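Local coordinates for protein putative poly(3-hydroxybutyrate) depolymerase LpqC (Bordetella parapertussis 12822, PDB 3D0K) that probably hydrolyses ester bonds of poly(3-hydroxybutyrate) or related esters, as a putative depolymerase with an alpha/beta-hydrolase-like fold, at residues L123-L128 with H163-A168; V154-S159 with W176-T181; T209-D214 with Q274-V279; Q264-I269 with A293-L298. All blocks are in the same frame, centred on the assembly; numbering follows the deposited sequence. Where two conformers were deposited one is given.

Contact 1: L123-L128 with H163-A168; sequences LVARVL and HAPFHA
F166 holds its CG beside the backbone N (chi1 -49°), which sends the ring from the loop toward V124 and L128 on the helix. V124 answers with CG1 set opposite its own backbone N (chi1 175°), and this methyl meets the rim of the ring, lying near the ring plane, with V124 CG1 3.7 Å from F166 CE2. The same ring carbon takes a second methyl, L128 CD1, which slants in at 3.8 Å from F166 CE2. P165 covers one face of the phenyl ring: its CB sits over the ring centre, 3.9 Å above the plane. In the three-layer alpha-beta-alpha sandwich, this is where helix 122-133 meets the loop between helix 149-160 and strand 168-172. A type I turn from H163 to F166, closed by F166 N to H163 O, presents the proline and the phenylalanine together. Farther out, A125 CB rests 4.0 Å from P165 CG; the L128 CD1 methyl already on the ring also lies 4.2 Å from P165 CB. V124 and L128 also press on strand 56-60, while F166 reaches L144 of strand 142-147, and the carbonyl O of F166 accepts a hydrogen bond from Y206 OH.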
loop_
_atom_site.group_PDB
_atom_site.type_symbol
_atom_site.label_atom_id
_atom_site.label_comp_id
_atom_site.label_asym_id
_atom_site.label_seq_id
_atom_site.Cartn_x
_atom_site.Cartn_y
_atom_site.Cartn_z
ATOM N N LEU A 123 3.405 -8.294 -7.366
ATOM C CA LEU A 123 4.457 -7.576 -8.067
ATOM C C LEU A 123 5.340 -6.801 -7.103
ATOM O O LEU A 123 6.528 -6.616 -7.380
ATOM C CB LEU A 123 3.823 -6.609 -9.070
ATOM C CG LEU A 123 3.152 -7.311 -10.264
ATOM C CD1 LEU A 123 2.466 -6.295 -11.119
ATOM C CD2 LEU A 123 4.207 -8.063 -11.093
ATOM N N VAL A 124 4.789 -6.327 -5.977
ATOM C CA VAL A 124 5.638 -5.571 -4.990
ATOM C C VAL A 124 6.830 -6.410 -4.518
ATOM O O VAL A 124 7.989 -5.997 -4.669
ATOM C CB VAL A 124 4.825 -5.017 -3.807
ATOM C CG1 VAL A 124 5.770 -4.334 -2.725
ATOM C CG2 VAL A 124 3.796 -4.050 -4.326
ATOM N N ALA A 125 6.565 -7.589 -3.979
ATOM C CA ALA A 125 7.658 -8.469 -3.569
ATOM C C ALA A 125 8.658 -8.816 -4.690
ATOM O O ALA A 125 9.886 -8.918 -4.432
ATOM C CB ALA A 125 7.124 -9.724 -2.868
ATOM N N ARG A 126 8.164 -8.991 -5.915
ATOM C CA ARG A 126 9.059 -9.341 -7.034
ATOM C C ARG A 126 10.022 -8.193 -7.337
ATOM O O ARG A 126 11.236 -8.411 -7.556
ATOM C CB ARG A 126 8.270 -9.709 -8.287
ATOM C CG ARG A 126 7.316 -10.865 -8.099
ATOM C CD ARG A 126 6.759 -11.313 -9.446
ATOM N NE ARG A 126 6.144 -12.631 -9.356
ATOM C CZ ARG A 126 4.836 -12.854 -9.448
ATOM N NH1 ARG A 126 3.987 -11.843 -9.629
ATOM N NH2 ARG A 126 4.377 -14.094 -9.370
ATOM N N VAL A 127 9.488 -6.971 -7.338
ATOM C CA VAL A 127 10.306 -5.803 -7.571
ATOM C C VAL A 127 11.347 -5.717 -6.466
ATOM O O VAL A 127 12.532 -5.495 -6.772
ATOM C CB VAL A 127 9.476 -4.480 -7.613
ATOM C CG1 VAL A 127 10.419 -3.248 -7.518
ATOM C CG2 VAL A 127 8.624 -4.451 -8.892
ATOM N N LEU A 128 10.921 -5.938 -5.207
ATOM C CA LEU A 128 11.889 -5.924 -4.064
ATOM C C LEU A 128 13.004 -6.956 -4.258
ATOM O O LEU A 128 14.179 -6.680 -3.991
ATOM C CB LEU A 128 11.190 -6.123 -2.694
ATOM C CG LEU A 128 10.253 -4.958 -2.247
ATOM C CD1 LEU A 128 9.344 -5.349 -1.049
ATOM C CD2 LEU A 128 11.061 -3.689 -1.935
ATOM N N HIS A 163 4.005 -12.131 4.142
ATOM C CA HIS A 163 4.396 -10.895 4.832
ATOM C C HIS A 163 5.892 -10.719 5.028
ATOM O O HIS A 163 6.337 -9.623 5.410
ATOM C CB HIS A 163 3.702 -10.771 6.176
ATOM C CG HIS A 163 2.218 -10.663 6.066
ATOM N ND1 HIS A 163 1.386 -10.995 7.108
ATOM C CD2 HIS A 163 1.409 -10.377 5.003
ATOM C CE1 HIS A 163 0.125 -10.849 6.725
ATOM N NE2 HIS A 163 0.105 -10.469 5.456
ATOM N N ALA A 164 6.650 -11.779 4.753
ATOM C CA ALA A 164 8.112 -11.768 4.979
ATOM C C ALA A 164 8.892 -10.542 4.444
ATOM O O ALA A 164 9.779 -10.041 5.157
ATOM C CB ALA A 164 8.805 -13.163 4.553
ATOM N N PRO A 165 8.567 -10.037 3.227
ATOM C CA PRO A 165 9.325 -8.893 2.732
ATOM C C PRO A 165 9.120 -7.573 3.524
ATOM O O PRO A 165 9.924 -6.665 3.364
ATOM C CB PRO A 165 8.793 -8.728 1.302
ATOM C CG PRO A 165 8.207 -10.079 0.946
ATOM C CD PRO A 165 7.591 -10.503 2.221
ATOM N N PHE A 166 8.072 -7.470 4.343
ATOM C CA PHE A 166 7.648 -6.180 4.879
ATOM C C PHE A 166 7.875 -6.009 6.374
ATOM O O PHE A 166 7.354 -6.783 7.190
ATOM C CB PHE A 166 6.165 -5.923 4.541
ATOM C CG PHE A 166 5.855 -6.160 3.087
ATOM C CD1 PHE A 166 5.232 -7.354 2.673
ATOM C CD2 PHE A 166 6.245 -5.228 2.136
ATOM C CE1 PHE A 166 4.967 -7.575 1.330
ATOM C CE2 PHE A 166 6.008 -5.434 0.763
ATOM C CZ PHE A 166 5.352 -6.615 0.360
ATOM N N HIS A 167 8.661 -4.995 6.719
ATOM C CA HIS A 167 8.915 -4.615 8.124
ATOM C C HIS A 167 7.785 -3.789 8.795
ATOM O O HIS A 167 7.499 -3.928 10.005
ATOM C CB HIS A 167 10.205 -3.819 8.171
ATOM C CG HIS A 167 10.520 -3.253 9.515
ATOM N ND1 HIS A 167 10.978 -4.031 10.561
ATOM C CD2 HIS A 167 10.441 -1.983 9.986
ATOM C CE1 HIS A 167 11.168 -3.260 11.622
ATOM N NE2 HIS A 167 10.845 -2.014 11.296
ATOM N N ALA A 168 7.147 -2.933 8.007
ATOM C CA ALA A 168 6.046 -2.085 8.493
ATOM C C ALA A 168 5.142 -1.803 7.329
ATOM O O ALA A 168 5.612 -1.690 6.181
ATOM C CB ALA A 168 6.581 -0.754 9.067
#

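Contact 2: V154-S159 with W176-T181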
loop_
_atom_site.group_PDB
_atom_site.type_symbol
_atom_site.label_atom_id
_atom_site.label_comp_id
_atom_site.label_asym_id
_atom_site.label_seq_id
_atom_site.Cartn_x
_atom_site.Cartn_y
_atom_site.Cartn_z
ATOM N N VAL A 154 -2.852 -1.864 -0.558
ATOM C CA VAL A 154 -1.969 -2.338 0.495
ATOM C C VAL A 154 -2.644 -3.337 1.456
ATOM O O VAL A 154 -2.054 -4.385 1.771
ATOM C CB VAL A 154 -1.315 -1.135 1.225
ATOM C CG1 VAL A 154 -0.699 -1.525 2.602
ATOM C CG2 VAL A 154 -0.314 -0.450 0.299
ATOM N N HIS A 155 -3.871 -3.033 1.918
ATOM C CA HIS A 155 -4.514 -3.970 2.883
ATOM C C HIS A 155 -4.949 -5.272 2.220
ATOM O O HIS A 155 -4.936 -6.321 2.857
ATOM C CB HIS A 155 -5.639 -3.334 3.737
ATOM C CG HIS A 155 -6.946 -3.146 3.026
ATOM N ND1 HIS A 155 -7.990 -4.046 3.140
ATOM C CD2 HIS A 155 -7.423 -2.106 2.300
ATOM C CE1 HIS A 155 -9.039 -3.590 2.456
ATOM N NE2 HIS A 155 -8.703 -2.437 1.905
ATOM N N ARG A 156 -5.230 -5.201 0.924
ATOM C CA ARG A 156 -5.626 -6.402 0.160
ATOM C C ARG A 156 -4.358 -7.201 -0.180
ATOM O O ARG A 156 -4.418 -8.407 -0.264
ATOM C CB ARG A 156 -6.368 -6.029 -1.105
ATOM C CG ARG A 156 -7.752 -5.446 -0.750
ATOM C CD ARG A 156 -8.604 -5.125 -1.953
ATOM N NE ARG A 156 -9.841 -4.527 -1.397
ATOM C CZ ARG A 156 -10.503 -3.482 -1.884
ATOM N NH1 ARG A 156 -10.124 -2.892 -3.013
ATOM N NH2 ARG A 156 -11.590 -3.030 -1.246
ATOM N N LEU A 157 -3.239 -6.507 -0.359
ATOM C CA LEU A 157 -1.945 -7.154 -0.510
ATOM C C LEU A 157 -1.653 -7.969 0.771
ATOM O O LEU A 157 -1.284 -9.165 0.725
ATOM C CB LEU A 157 -0.873 -6.083 -0.775
ATOM C CG LEU A 157 0.585 -6.556 -0.949
ATOM C CD1 LEU A 157 1.395 -5.540 -1.729
ATOM C CD2 LEU A 157 1.338 -6.933 0.375
HETATM N N MSE A 158 -1.848 -7.325 1.909
HETATM C CA MSE A 158 -1.658 -7.986 3.213
HETATM C C MSE A 158 -2.601 -9.157 3.440
HETATM O O MSE A 158 -2.224 -10.100 4.142
HETATM C CB MSE A 158 -1.689 -6.980 4.376
HETATM C CG MSE A 158 -0.487 -5.953 4.273
HETATM SE SE MSE A 158 1.277 -6.779 4.148
HETATM C CE MSE A 158 1.332 -7.158 6.079
ATOM N N SER A 159 -3.805 -9.111 2.858
ATOM C CA SER A 159 -4.758 -10.202 2.972
ATOM C C SER A 159 -4.425 -11.427 2.127
ATOM O O SER A 159 -5.009 -12.488 2.316
ATOM C CB SER A 159 -6.137 -9.717 2.509
ATOM O OG SER A 159 -6.515 -8.567 3.233
ATOM N N TRP A 176 -12.589 2.052 0.797
ATOM C CA TRP A 176 -13.405 1.002 1.419
ATOM C C TRP A 176 -12.513 -0.248 1.574
ATOM O O TRP A 176 -11.383 -0.250 1.114
ATOM C CB TRP A 176 -14.679 0.687 0.584
ATOM C CG TRP A 176 -14.444 -0.161 -0.599
ATOM C CD1 TRP A 176 -13.693 0.161 -1.711
ATOM C CD2 TRP A 176 -14.967 -1.480 -0.836
ATOM N NE1 TRP A 176 -13.712 -0.891 -2.598
ATOM C CE2 TRP A 176 -14.505 -1.892 -2.109
ATOM C CE3 TRP A 176 -15.816 -2.334 -0.115
ATOM C CZ2 TRP A 176 -14.819 -3.152 -2.667
ATOM C CZ3 TRP A 176 -16.153 -3.607 -0.693
ATOM C CH2 TRP A 176 -15.650 -3.984 -1.941
ATOM N N TYR A 177 -13.030 -1.289 2.210
ATOM C CA TYR A 177 -12.156 -2.352 2.683
ATOM C C TYR A 177 -12.716 -3.716 2.314
ATOM O O TYR A 177 -13.935 -3.972 2.333
ATOM C CB TYR A 177 -12.044 -2.298 4.219
ATOM C CG TYR A 177 -11.387 -1.061 4.776
ATOM C CD1 TYR A 177 -10.009 -1.076 5.122
ATOM C CD2 TYR A 177 -12.105 0.146 4.906
ATOM C CE1 TYR A 177 -9.390 0.051 5.617
ATOM C CE2 TYR A 177 -11.479 1.294 5.399
ATOM C CZ TYR A 177 -10.122 1.215 5.752
ATOM O OH TYR A 177 -9.509 2.330 6.233
ATOM N N THR A 178 -11.790 -4.630 2.097
ATOM C CA THR A 178 -12.114 -6.071 2.087
ATOM C C THR A 178 -12.190 -6.475 3.567
ATOM O O THR A 178 -11.183 -6.403 4.307
ATOM C CB THR A 178 -10.927 -6.848 1.466
ATOM O OG1 THR A 178 -10.863 -6.561 0.045
ATOM C CG2 THR A 178 -11.167 -8.365 1.613
ATOM N N LEU A 179 -13.351 -6.943 3.993
ATOM C CA LEU A 179 -13.520 -7.281 5.404
ATOM C C LEU A 179 -12.901 -8.642 5.708
ATOM O O LEU A 179 -12.892 -9.495 4.850
ATOM C CB LEU A 179 -15.021 -7.335 5.721
ATOM C CG LEU A 179 -15.728 -6.028 5.412
ATOM C CD1 LEU A 179 -17.260 -6.212 5.582
ATOM C CD2 LEU A 179 -15.172 -4.948 6.335
ATOM N N PRO A 180 -12.406 -8.837 6.942
ATOM C CA PRO A 180 -11.651 -10.063 7.303
ATOM C C PRO A 180 -12.640 -11.190 7.644
ATOM O O PRO A 180 -12.793 -11.592 8.806
ATOM C CB PRO A 180 -10.828 -9.616 8.514
ATOM C CG PRO A 180 -11.702 -8.521 9.130
ATOM C CD PRO A 180 -12.457 -7.863 8.051
ATOM N N THR A 181 -13.279 -11.702 6.606
ATOM C CA THR A 181 -14.312 -12.727 6.757
ATOM C C THR A 181 -14.557 -13.391 5.415
ATOM O O THR A 181 -14.460 -12.764 4.367
ATOM C CB THR A 181 -15.671 -12.136 7.260
ATOM O OG1 THR A 181 -16.641 -13.192 7.325
ATOM C CG2 THR A 181 -16.228 -11.052 6.315
HETATM O O HOH W 1 -8.607 -7.132 4.931
#
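R156, H155 and T178 carry most of this contact between helix 149-160 and the loop after strand 168-172. R156 runs extended from CG to NE, and its NE donates to T178 OG1 at 2.7 Å; the bond is bent, with an N-H...O angle of 141°, and the oxygen lies 24° out of the guanidinium plane. Beyond it, NH2 hangs over one face of the W176 indole, toward the rim, with R156 NH2 3.2 Å from W176 CE2. The guanidinium does not lie flat there, since the two planes stand 64° apart. H155 is held between two neighbours: R156 CG lies over one face of the imidazole and Y177 CD1 over the other. At its edge H155 CE1 comes to 3.0 Å from T178 N. Farther along both segments, a water joins them, donating to T178 O at 2.7 Å and to S159 OG at 3.1 Å, while S159 OG itself donates to H155 O. T178 OG1 is also bonded to P187 O, and R156 NH1 to Q152 OE1. With a carbonyl as that other partner, T178 OG1 must spend its proton on P187 O, which leaves the hydroxyl oxygen to accept from the arginine and fixes its rotation between the two.

Contact 3: T209-D214 with Q274-V279; sequences TILAGD and QAMSQV
L211 and M276, a selenomethionine in this model, run antiparallel alongside one another, and the end of M276, its CE methyl, lies against the flank of L211. M276 turns twice along its chain (chi2 -69°, chi3 -78°), and that fold lays the terminal methyl against the strand, with M276 CE 3.6 Å from L211 CG. The same methyl comes to 3.2 Å from L211 O and 3.7 Å from G213 N, so it presses on the strand backbone as well as on the leucine. At G213 the methyl meets bare backbone, and the N of this glycine is bonded to N173 OD1. One turn along the helix, V279 CG1 approaches L211 CD2 at a looser 4.3 Å. L211 also touches strands 168-172 and 262-266, which places it within the hydrophobic layer beneath the helix. The two axes pass 10.1 Å apart at 133°, the helix running largely against the strand. Helix-on-sheet packing of this kind belongs to the alpha/beta-hydrolase fold. Here it joins the strand that leads toward the putative acid of a Ser-His-Asp triad to the helix that follows the putative histidine.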
loop_
_atom_site.group_PDB
_atom_site.type_symbol
_atom_site.label_atom_id
_atom_site.label_comp_id
_atom_site.label_asym_id
_atom_site.label_seq_id
_atom_site.Cartn_x
_atom_site.Cartn_y
_atom_site.Cartn_z
ATOM N N THR A 209 -0.720 -0.581 10.404
ATOM C CA THR A 209 -1.361 0.678 10.832
ATOM C C THR A 209 -2.447 1.028 9.814
ATOM O O THR A 209 -2.216 1.055 8.589
ATOM C CB THR A 209 -0.352 1.857 10.889
ATOM O OG1 THR A 209 0.722 1.510 11.752
ATOM C CG2 THR A 209 -0.993 3.148 11.398
ATOM N N ILE A 210 -3.629 1.325 10.333
ATOM C CA ILE A 210 -4.651 1.944 9.546
ATOM C C ILE A 210 -4.567 3.402 9.875
ATOM O O ILE A 210 -4.808 3.788 11.035
ATOM C CB ILE A 210 -6.024 1.405 9.898
ATOM C CG1 ILE A 210 -6.046 -0.128 9.653
ATOM C CG2 ILE A 210 -7.108 2.214 9.160
ATOM C CD1 ILE A 210 -7.187 -0.805 10.561
ATOM N N LEU A 211 -4.171 4.225 8.888
ATOM C CA LEU A 211 -3.948 5.650 9.169
ATOM C C LEU A 211 -5.127 6.433 8.592
ATOM O O LEU A 211 -5.352 6.419 7.359
ATOM C CB LEU A 211 -2.657 6.143 8.565
ATOM C CG LEU A 211 -2.032 7.471 8.962
ATOM C CD1 LEU A 211 -1.650 7.547 10.477
ATOM C CD2 LEU A 211 -0.741 7.740 8.124
ATOM N N ALA A 212 -5.869 7.082 9.475
ATOM C CA ALA A 212 -7.164 7.682 9.088
ATOM C C ALA A 212 -7.225 9.176 9.449
ATOM O O ALA A 212 -7.145 9.531 10.622
ATOM C CB ALA A 212 -8.333 6.886 9.721
ATOM N N GLY A 213 -7.385 10.047 8.447
ATOM C CA GLY A 213 -7.553 11.480 8.710
ATOM C C GLY A 213 -8.949 11.708 9.219
ATOM O O GLY A 213 -9.930 11.203 8.635
ATOM N N ASP A 214 -9.084 12.442 10.326
ATOM C CA ASP A 214 -10.413 12.650 10.907
ATOM C C ASP A 214 -11.256 13.718 10.220
ATOM O O ASP A 214 -12.417 13.944 10.581
ATOM C CB ASP A 214 -10.356 12.818 12.436
ATOM C CG ASP A 214 -9.799 14.171 12.892
ATOM O OD1 ASP A 214 -9.585 15.097 12.062
ATOM O OD2 ASP A 214 -9.588 14.298 14.128
ATOM N N GLN A 274 -0.454 13.752 0.105
ATOM C CA GLN A 274 0.821 14.381 0.492
ATOM C C GLN A 274 0.927 14.563 2.015
ATOM O O GLN A 274 1.953 14.241 2.594
ATOM C CB GLN A 274 0.951 15.757 -0.161
ATOM C CG GLN A 274 2.297 16.384 0.186
ATOM C CD GLN A 274 2.681 17.512 -0.711
ATOM O OE1 GLN A 274 3.870 17.854 -0.805
ATOM N NE2 GLN A 274 1.699 18.112 -1.378
ATOM N N ALA A 275 -0.112 15.123 2.653
ATOM C CA ALA A 275 -0.094 15.269 4.116
ATOM C C ALA A 275 0.025 13.889 4.782
ATOM O O ALA A 275 0.737 13.742 5.752
ATOM C CB ALA A 275 -1.356 15.962 4.621
HETATM N N MSE A 276 -0.713 12.897 4.280
HETATM C CA MSE A 276 -0.748 11.597 4.919
HETATM C C MSE A 276 0.619 10.899 4.739
HETATM O O MSE A 276 1.083 10.194 5.646
HETATM C CB MSE A 276 -1.887 10.713 4.395
HETATM C CG MSE A 276 -3.302 11.303 4.661
HETATM SE SE MSE A 276 -3.717 11.275 6.635
HETATM C CE MSE A 276 -4.149 9.357 6.694
ATOM N N SER A 277 1.262 11.131 3.594
ATOM C CA SER A 277 2.644 10.697 3.367
ATOM C C SER A 277 3.618 11.270 4.419
ATOM O O SER A 277 4.446 10.533 4.958
ATOM C CB SER A 277 3.141 11.057 1.948
ATOM O OG SER A 277 2.415 10.352 0.957
ATOM N N GLN A 278 3.548 12.565 4.683
ATOM C CA GLN A 278 4.480 13.199 5.604
ATOM C C GLN A 278 4.206 12.809 7.067
ATOM O O GLN A 278 5.126 12.698 7.887
ATOM C CB GLN A 278 4.454 14.719 5.392
ATOM C CG GLN A 278 4.789 15.116 3.954
ATOM C CD GLN A 278 5.630 16.364 3.865
ATOM O OE1 GLN A 278 5.190 17.466 4.226
ATOM N NE2 GLN A 278 6.867 16.208 3.364
ATOM N N VAL A 279 2.939 12.573 7.380
ATOM C CA VAL A 279 2.567 12.064 8.699
ATOM C C VAL A 279 3.097 10.662 8.900
ATOM O O VAL A 279 3.586 10.330 9.947
ATOM C CB VAL A 279 1.051 12.136 8.877
ATOM C CG1 VAL A 279 0.568 11.295 10.063
ATOM C CG2 VAL A 279 0.618 13.625 8.949
#

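Contact 4: Q264-I269 with A293-L298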
loop_
_atom_site.group_PDB
_atom_site.type_symbol
_atom_site.label_atom_id
_atom_site.label_comp_id
_atom_site.label_asym_id
_atom_site.label_seq_id
_atom_site.Cartn_x
_atom_site.Cartn_y
_atom_site.Cartn_z
ATOM N N GLN A 264 -4.704 4.524 13.753
ATOM C CA GLN A 264 -4.068 5.787 14.134
ATOM C C GLN A 264 -4.826 6.935 13.495
ATOM O O GLN A 264 -4.788 7.100 12.287
ATOM C CB GLN A 264 -2.581 5.776 13.689
ATOM C CG GLN A 264 -1.907 7.132 13.895
ATOM C CD GLN A 264 -1.758 7.480 15.360
ATOM O OE1 GLN A 264 -2.418 8.404 15.889
ATOM N NE2 GLN A 264 -0.880 6.754 16.034
ATOM N N VAL A 265 -5.587 7.700 14.284
ATOM C CA VAL A 265 -6.320 8.811 13.732
ATOM C C VAL A 265 -5.380 9.992 13.584
ATOM O O VAL A 265 -4.624 10.299 14.500
ATOM C CB VAL A 265 -7.481 9.190 14.662
ATOM C CG1 VAL A 265 -8.267 10.382 14.095
ATOM C CG2 VAL A 265 -8.386 7.939 14.850
ATOM N N VAL A 266 -5.428 10.661 12.447
ATOM C CA VAL A 266 -4.684 11.909 12.248
ATOM C C VAL A 266 -5.609 13.147 12.432
ATOM O O VAL A 266 -6.474 13.416 11.602
ATOM C CB VAL A 266 -3.978 11.927 10.875
ATOM C CG1 VAL A 266 -3.031 13.121 10.771
ATOM C CG2 VAL A 266 -3.183 10.657 10.651
ATOM N N PRO A 267 -5.406 13.921 13.521
ATOM C CA PRO A 267 -6.307 15.043 13.739
ATOM C C PRO A 267 -6.076 16.177 12.727
ATOM O O PRO A 267 -4.919 16.599 12.477
ATOM C CB PRO A 267 -6.006 15.491 15.187
ATOM C CG PRO A 267 -4.825 14.689 15.673
ATOM C CD PRO A 267 -4.349 13.816 14.542
ATOM N N GLY A 268 -7.172 16.628 12.127
ATOM C CA GLY A 268 -7.166 17.805 11.252
ATOM C C GLY A 268 -6.692 17.598 9.816
ATOM O O GLY A 268 -6.522 18.563 9.093
ATOM N N ILE A 269 -6.481 16.360 9.394
ATOM C CA ILE A 269 -6.047 16.067 8.046
ATOM C C ILE A 269 -7.184 15.326 7.374
ATOM O O ILE A 269 -7.817 14.493 8.006
ATOM C CB ILE A 269 -4.755 15.212 8.034
ATOM C CG1 ILE A 269 -3.578 15.950 8.721
ATOM C CG2 ILE A 269 -4.310 14.856 6.606
ATOM C CD1 ILE A 269 -3.338 17.405 8.162
ATOM N N ALA A 293 0.653 22.466 15.196
ATOM C CA ALA A 293 1.151 23.533 14.315
ATOM C C ALA A 293 1.609 22.977 12.983
ATOM O O ALA A 293 1.322 23.547 11.920
ATOM C CB ALA A 293 2.297 24.304 14.987
ATOM N N GLU A 294 2.350 21.872 13.031
ATOM C CA GLU A 294 2.750 21.186 11.818
ATOM C C GLU A 294 1.534 20.637 11.094
ATOM O O GLU A 294 1.352 20.857 9.896
ATOM C CB GLU A 294 3.725 20.060 12.130
ATOM C CG GLU A 294 5.105 20.304 11.585
ATOM C CD GLU A 294 5.199 19.937 10.129
ATOM O OE1 GLU A 294 5.573 18.775 9.867
ATOM O OE2 GLU A 294 4.884 20.799 9.268
ATOM N N LEU A 295 0.694 19.918 11.821
ATOM C CA LEU A 295 -0.522 19.375 11.195
ATOM C C LEU A 295 -1.312 20.493 10.510
ATOM O O LEU A 295 -1.718 20.343 9.367
ATOM C CB LEU A 295 -1.382 18.630 12.202
ATOM C CG LEU A 295 -0.733 17.352 12.725
ATOM C CD1 LEU A 295 -1.624 16.713 13.737
ATOM C CD2 LEU A 295 -0.356 16.358 11.600
ATOM N N ALA A 296 -1.475 21.628 11.176
ATOM C CA ALA A 296 -2.154 22.776 10.559
ATOM C C ALA A 296 -1.425 23.272 9.311
ATOM O O ALA A 296 -2.064 23.664 8.329
ATOM C CB ALA A 296 -2.365 23.909 11.576
ATOM N N ARG A 297 -0.094 23.213 9.330
ATOM C CA ARG A 297 0.704 23.572 8.169
ATOM C C ARG A 297 0.351 22.636 7.032
ATOM O O ARG A 297 0.099 23.088 5.913
ATOM C CB ARG A 297 2.195 23.461 8.484
ATOM C CG ARG A 297 3.115 24.206 7.541
ATOM C CD ARG A 297 4.363 24.682 8.304
ATOM N NE ARG A 297 4.026 25.479 9.501
ATOM C CZ ARG A 297 4.319 25.147 10.768
ATOM N NH1 ARG A 297 4.983 24.020 11.046
ATOM N NH2 ARG A 297 3.956 25.956 11.765
ATOM N N LEU A 298 0.333 21.330 7.330
ATOM C CA LEU A 298 0.007 20.300 6.344
ATOM C C LEU A 298 -1.438 20.371 5.847
ATOM O O LEU A 298 -1.692 20.074 4.691
ATOM C CB LEU A 298 0.334 18.909 6.895
ATOM C CG LEU A 298 1.825 18.644 7.079
ATOM C CD1 LEU A 298 2.100 17.399 7.914
ATOM C CD2 LEU A 298 2.503 18.520 5.730
#
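P267 and L295 meet without an aromatic ring, and the flat group nearest the join is the backbone carbonyl of P267: its oxygen has L295 CD1 3.5 Å away, beyond its outer end. The same methyl reaches the proline ring at its CD, 4.1 Å off. On the far side of the helix, the R297 guanidinium has A293 O over the centre of one face, 3.5 Å above the plane, but it takes no part in the join itself. L295 carries most of the join. With its CG beside the backbone N (chi1 -67°), one branch goes to P267 while the other, CD2, sits 4.3 Å from V266 CG1 and equally far from I269 CG1. I269 then reaches along the helix: its CD1 lies 3.6 Å from L295 O and 4.2 Å from L298 CB. The loop owes its shape to a type II turn from V266 to I269, with G268 at positive phi, and G268 N is held by D214 OD1. This turn follows edge strand 262-266 and leads on toward helix 273-286, against which V266 and I269 also pack. Across the interface aliphatic carbon meets aliphatic carbon or a backbone carbonyl oxygen, so shape and hydrophobic burial, rather than polar pairing, seat the C-terminal helix 292-298 against the C-terminal end of edge strand 262-266 and its turn.

In the fold
From the N terminus, helix 122-133 opens contact 1, and helix 149-160 opens contact 2 before contact 1 closes at 163-168; contact 2 then closes at 176-181, so the two loops cross. They also touch, L157 of the helix packing on both V124 and F166. Farther on, strand 209-213 opens contact 3 and strand 262-266 opens contact 4; helix 273-286 closes the former and helix 292-298 the latter, a second crossing pair. These strands are neighbours in the sheet, with V266 N bonded to A212 O. The two pairs follow in series, bridged where Y177 OH packs on I210 CG2; contacts 1 and 3 lie on opposite sides of the chain centre.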